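Local coordinates for protein vibralactone Cyclase (Boreostereum vibrans, PDB 6KD0) that probably catalyses the cyclization that forms the fused bicyclic beta-lactone of vibralactone, using an alpha/beta-hydrolase fold, at residues 40-43 / 44-48. Residues are numbered along the deposited sequence; the frame is centred on the assembly and turned at random.
Sequences AFWD and EVVIP
Phe41 and Trp42 meet Val45, Val46 and Ile47 within one helix, 35-54, of this alpha/beta-hydrolase fold, where a pi-type bulge widens the turn at 44-46. Before it the spacing is alpha-helical, Glu44 N bonding to Ala40 O at 2.8 Å. At the bulge Phe41 O accepts twice: from Val45 N at 2.9 Å, above the carbonyl plane, and from Val46 N at 3.1 Å, in that plane and with the straighter N-H...O (162°). The five-residue step repeats at Ile47 N, bonded to Trp42 O. Pro48 has no N-H to carry the pattern on, and the helix kinks there, with Pro48 CG 3.3 Å from Asp43 O.

In this wide turn Val46 lies between the Phe41 and Trp42 side chains. Its CG1, anti to the backbone N (chi1 -179°), lies over one face of the Trp42 indole as a CH-pi contact, 3.8 Å from the centroid of the six-membered ring and displaced toward the CZ3 and CE3 rim. The other methyl, CG2, packs 3.4 Å from Phe41 CE2, while Val45 lies along the CD1-CE1 side of the same phenyl ring. Ile47 CG1 approaches the indole more loosely, at its edge near CE3.

Outside this turn, Met315 and Leu316 of helix 313-316 touch Trp42, as do Cys103 and Met113 from loops, and Leu316 also reaches Val46. The indole thus packs helix 35-54 against helix 313-316 and these loops near, without touching, a probable Ser-His-Asp triad.

On the exposed flank the carboxylates of Asp43 and Glu44 are turned 66° apart, and their like charges are probably eased by a water that donates to both, 2.9 Å from Asp43 OD2 and 2.6 Å from Glu44 OE2.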
ATOM      1  N   ALA A  40       7.971 -17.511  -5.162  1.00 22.35           N
ATOM      2  CA  ALA A  40       9.342 -17.670  -5.650  1.00 21.87           C
ATOM      3  C   ALA A  40       9.686 -16.616  -6.686  1.00 23.38           C
ATOM      4  O   ALA A  40      10.847 -16.206  -6.794  1.00 23.55           O
ATOM      5  CB  ALA A  40       9.542 -19.066  -6.243  1.00 27.05           C
ATOM      6  N   PHE A  41       8.698 -16.188  -7.484  1.00 20.51           N
ATOM      7  CA  PHE A  41       8.960 -15.185  -8.510  1.00 21.59           C
ATOM      8  C   PHE A  41       9.305 -13.851  -7.876  1.00 21.81           C
ATOM      9  O   PHE A  41      10.203 -13.126  -8.349  1.00 20.99           O
ATOM     10  CB  PHE A  41       7.738 -15.031  -9.423  1.00 22.26           C
ATOM     11  CG  PHE A  41       7.931 -14.020 -10.538  1.00 27.41           C
ATOM     12  CD1 PHE A  41       8.861 -14.248 -11.551  1.00 29.90           C
ATOM     13  CD2 PHE A  41       7.182 -12.854 -10.575  1.00 25.01           C
ATOM     14  CE1 PHE A  41       9.042 -13.328 -12.571  1.00 31.42           C
ATOM     15  CE2 PHE A  41       7.354 -11.928 -11.609  1.00 29.68           C
ATOM     16  CZ  PHE A  41       8.285 -12.164 -12.599  1.00 27.39           C
ATOM     17  N   TRP A  42       8.559 -13.481  -6.827  1.00 21.02           N
ATOM     18  CA  TRP A  42       8.908 -12.262  -6.101  1.00 18.93           C
ATOM     19  C   TRP A  42      10.265 -12.399  -5.417  1.00 21.32           C
ATOM     20  O   TRP A  42      11.066 -11.457  -5.423  1.00 19.87           O
ATOM     21  CB  TRP A  42       7.806 -11.903  -5.097  1.00 20.39           C
ATOM     22  CG  TRP A  42       6.735 -11.106  -5.776  1.00 21.63           C
ATOM     23  CD1 TRP A  42       5.699 -11.592  -6.511  1.00 23.97           C
ATOM     24  CD2 TRP A  42       6.640  -9.673  -5.832  1.00 21.88           C
ATOM     25  NE1 TRP A  42       4.952 -10.546  -7.021  1.00 29.65           N
ATOM     26  CE2 TRP A  42       5.505  -9.360  -6.607  1.00 26.80           C
ATOM     27  CE3 TRP A  42       7.398  -8.631  -5.291  1.00 25.19           C
ATOM     28  CZ2 TRP A  42       5.106  -8.043  -6.852  1.00 29.53           C
ATOM     29  CZ3 TRP A  42       7.009  -7.333  -5.532  1.00 22.00           C
ATOM     30  CH2 TRP A  42       5.866  -7.047  -6.307  1.00 26.89           C
ATOM     31  N   ASP A  43      10.555 -13.575  -4.854  1.00 18.38           N
ATOM     32  CA  ASP A  43      11.814 -13.768  -4.126  1.00 24.35           C
ATOM     33  C   ASP A  43      13.031 -13.800  -5.056  1.00 26.19           C
ATOM     34  O   ASP A  43      14.131 -13.380  -4.668  1.00 26.84           O
ATOM     35  CB  ASP A  43      11.741 -15.062  -3.316  1.00 20.47           C
ATOM     36  CG  ASP A  43      12.977 -15.293  -2.468  1.00 32.64           C
ATOM     37  OD1 ASP A  43      13.239 -14.484  -1.552  1.00 31.14           O
ATOM     38  OD2 ASP A  43      13.683 -16.294  -2.724  1.00 33.81           O
ATOM     39  N   GLU A  44      12.866 -14.314  -6.273  1.00 25.57           N
ATOM     40  CA  GLU A  44      13.994 -14.638  -7.140  1.00 28.56           C
ATOM     41  C   GLU A  44      14.176 -13.655  -8.280  1.00 26.61           C
ATOM     42  O   GLU A  44      15.293 -13.510  -8.791  1.00 23.51           O
ATOM     43  CB  GLU A  44      13.826 -16.059  -7.705  1.00 29.11           C
ATOM     44  CG  GLU A  44      14.023 -17.140  -6.635  1.00 28.84           C
ATOM     45  CD  GLU A  44      13.435 -18.507  -6.997  1.00 38.21           C
ATOM     46  OE1 GLU A  44      13.133 -18.757  -8.185  1.00 42.09           O
ATOM     47  OE2 GLU A  44      13.267 -19.334  -6.078  1.00 34.71           O
ATOM     48  N   VAL A  45      13.114 -12.963  -8.680  1.00 23.04           N
ATOM     49  CA  VAL A  45      13.178 -12.106  -9.850  1.00 19.99           C
ATOM     50  C   VAL A  45      12.824 -10.674  -9.468  1.00 23.86           C
ATOM     51  O   VAL A  45      13.626  -9.758  -9.675  1.00 20.42           O
ATOM     52  CB  VAL A  45      12.261 -12.616 -10.982  1.00 25.61           C
ATOM     53  CG1 VAL A  45      12.306 -11.650 -12.173  1.00 25.64           C
ATOM     54  CG2 VAL A  45      12.694 -14.003 -11.431  1.00 25.61           C
ATOM     55  N   VAL A  46      11.638 -10.458  -8.890  1.00 18.64           N
ATOM     56  CA  VAL A  46      11.145  -9.082  -8.778  1.00 21.13           C
ATOM     57  C   VAL A  46      11.993  -8.280  -7.796  1.00 19.85           C
ATOM     58  O   VAL A  46      12.485  -7.193  -8.125  1.00 20.50           O
ATOM     59  CB  VAL A  46       9.656  -9.058  -8.389  1.00 21.91           C
ATOM     60  CG1 VAL A  46       9.178  -7.635  -8.317  1.00 21.41           C
ATOM     61  CG2 VAL A  46       8.834  -9.822  -9.404  1.00 22.87           C
ATOM     62  N   ILE A  47      12.179  -8.790  -6.586  1.00 23.56           N
ATOM     63  CA  ILE A  47      12.904  -8.021  -5.574  1.00 20.44           C
ATOM     64  C   ILE A  47      14.390  -7.954  -5.926  1.00 22.14           C
ATOM     65  O   ILE A  47      14.973  -6.866  -5.818  1.00 20.70           O
ATOM     66  CB  ILE A  47      12.677  -8.583  -4.160  1.00 20.35           C
ATOM     67  CG1 ILE A  47      11.193  -8.467  -3.790  1.00 20.27           C
ATOM     68  CG2 ILE A  47      13.504  -7.795  -3.129  1.00 21.13           C
ATOM     69  CD1 ILE A  47      10.811  -9.224  -2.543  1.00 25.16           C
ATOM     70  N   PRO A  48      15.047  -9.048  -6.349  1.00 19.29           N
ATOM     71  CA  PRO A  48      16.460  -8.904  -6.754  1.00 20.47           C
ATOM     72  C   PRO A  48      16.668  -7.885  -7.857  1.00 22.28           C
ATOM     73  O   PRO A  48      17.605  -7.077  -7.776  1.00 22.97           O
ATOM     74  CB  PRO A  48      16.838 -10.323  -7.197  1.00 24.58           C
ATOM     75  CG  PRO A  48      15.996 -11.178  -6.333  1.00 24.02           C
ATOM     76  CD  PRO A  48      14.660 -10.468  -6.313  1.00 21.44           C
TER
HETATM   77  O   HOH W   1      12.420 -18.736  -3.686  1.00 32.99           O